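Putative nucleotidyltransferase (PDB 2RFF) probably transfers nucleotidyl groups, as do its relatives in the nucleotidyltransferase family. Local coordinates at residues L18-E21 with I22-V26. Numbering follows the deposited sequence.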
loop_
_atom_site.group_PDB
_atom_site.type_symbol
_atom_site.label_atom_id
_atom_site.label_comp_id
_atom_site.label_asym_id
_atom_site.label_seq_id
_atom_site.Cartn_x
_atom_site.Cartn_y
_atom_site.Cartn_z
ATOM N N LEU A 18 6.900 -1.577 -7.534
ATOM C CA LEU A 18 5.894 -2.613 -7.643
ATOM C C LEU A 18 4.564 -2.146 -7.031
ATOM O O LEU A 18 3.521 -2.340 -7.659
ATOM C CB LEU A 18 6.328 -3.898 -6.977
ATOM C CG LEU A 18 5.312 -5.041 -6.911
ATOM C CD1 LEU A 18 4.767 -5.419 -8.289
ATOM C CD2 LEU A 18 5.897 -6.195 -6.154
ATOM N N ALA A 19 4.587 -1.521 -5.828
ATOM C CA ALA A 19 3.395 -0.978 -5.173
ATOM C C ALA A 19 2.736 0.058 -6.095
ATOM O O ALA A 19 1.505 0.057 -6.223
ATOM C CB ALA A 19 3.733 -0.395 -3.858
ATOM N N LYS A 20 3.536 0.912 -6.744
ATOM C CA LYS A 20 3.001 1.902 -7.699
ATOM C C LYS A 20 2.216 1.225 -8.819
ATOM O O LYS A 20 1.110 1.641 -9.130
ATOM C CB LYS A 20 4.091 2.810 -8.297
ATOM C CG LYS A 20 3.626 3.732 -9.466
ATOM C CD LYS A 20 4.711 4.647 -9.965
ATOM C CE LYS A 20 4.302 5.409 -11.235
ATOM N NZ LYS A 20 3.159 6.361 -11.063
ATOM N N GLU A 21 2.800 0.189 -9.447
ATOM C CA GLU A 21 2.131 -0.547 -10.522
ATOM C C GLU A 21 0.797 -1.132 -10.046
ATOM O O GLU A 21 -0.221 -1.019 -10.729
ATOM C CB GLU A 21 2.981 -1.699 -11.024
ATOM C CG GLU A 21 4.244 -1.367 -11.746
ATOM C CD GLU A 21 5.004 -2.644 -12.204
ATOM O OE1 GLU A 21 4.374 -3.700 -12.515
ATOM O OE2 GLU A 21 6.243 -2.584 -12.264
ATOM N N ILE A 22 0.807 -1.750 -8.866
ATOM C CA ILE A 22 -0.408 -2.347 -8.315
ATOM C C ILE A 22 -1.456 -1.260 -8.082
ATOM O O ILE A 22 -2.617 -1.453 -8.449
ATOM C CB ILE A 22 -0.112 -3.131 -6.993
ATOM C CG1 ILE A 22 0.751 -4.378 -7.311
ATOM C CG2 ILE A 22 -1.417 -3.548 -6.264
ATOM C CD1 ILE A 22 1.329 -5.095 -6.088
ATOM N N VAL A 23 -1.034 -0.140 -7.478
ATOM C CA VAL A 23 -1.976 0.985 -7.159
ATOM C C VAL A 23 -2.550 1.593 -8.446
ATOM O O VAL A 23 -3.729 1.913 -8.502
ATOM C CB VAL A 23 -1.329 2.050 -6.257
ATOM C CG1 VAL A 23 -2.245 3.273 -6.156
ATOM C CG2 VAL A 23 -1.001 1.396 -4.878
ATOM N N GLU A 24 -1.723 1.739 -9.478
ATOM C CA GLU A 24 -2.209 2.252 -10.777
ATOM C C GLU A 24 -3.365 1.428 -11.311
ATOM O O GLU A 24 -4.358 1.967 -11.772
ATOM C CB GLU A 24 -1.080 2.259 -11.830
ATOM C CG GLU A 24 -0.122 3.379 -11.579
ATOM C CD GLU A 24 1.068 3.436 -12.514
ATOM O OE1 GLU A 24 1.533 2.367 -13.007
ATOM O OE2 GLU A 24 1.548 4.592 -12.718
ATOM N N GLU A 25 -3.239 0.119 -11.193
ATOM C CA GLU A 25 -4.254 -0.790 -11.681
ATOM C C GLU A 25 -5.516 -0.717 -10.841
ATOM O O GLU A 25 -6.608 -0.601 -11.369
ATOM C CB GLU A 25 -3.736 -2.230 -11.730
ATOM C CG GLU A 25 -2.603 -2.390 -12.710
ATOM C CD GLU A 25 -1.983 -3.743 -12.669
ATOM O OE1 GLU A 25 -2.523 -4.670 -12.053
ATOM O OE2 GLU A 25 -0.920 -3.899 -13.280
ATOM N N VAL A 26 -5.359 -0.805 -9.524
ATOM C CA VAL A 26 -6.502 -0.689 -8.568
ATOM C C VAL A 26 -7.214 0.669 -8.680
ATOM O O VAL A 26 -8.429 0.707 -8.816
ATOM C CB VAL A 26 -6.101 -1.030 -7.125
ATOM C CG1 VAL A 26 -7.305 -0.902 -6.167
ATOM C CG2 VAL A 26 -5.498 -2.428 -7.060
#
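I22 opens the second half of this single helical run by laying its CD1 methyl against the branched end of L18 one turn earlier, with CD1 4.1 Å from L18 CG. L18 reaches that spot because its CG stands anti to its own backbone N (chi1 175°), which swings the branch on toward the next turn. I22 N also donates to L18 O at 3.0 Å. At V23 the partner is backbone: V23 N donates to A19 O over 2.8 Å, and its CG2 methyl rests against the same oxygen, 3.1 Å from A19 O. E24 adds the charged link. Its amide takes K20 O in the same helical ladder, while its extended side chain carries OE2 to within 2.9 Å of K20 NZ, an i to i+4 salt bridge made by one of two modelled K20 conformers and probably not always formed. In that conformer K20 runs straight out to CE and then bends at chi4 (64°), and the ammonium meets OE2 from above the carboxylate plane, 46° out of it. E25 N reaches E21 O over 3.3 Å, the longest of the four backbone bonds between the two segments. Their two carboxylates do not meet; R79 forms salt bridges with both, which probably offsets the like charges. Helix 6-29 thus lies with A19, I22, V23 and V26 on the mixed sheet, packed against strands 53-59 and 98-103, while V23, K20 and E24 touch F108 of the short strand 107-108 and R79 borders the L18, I22 side.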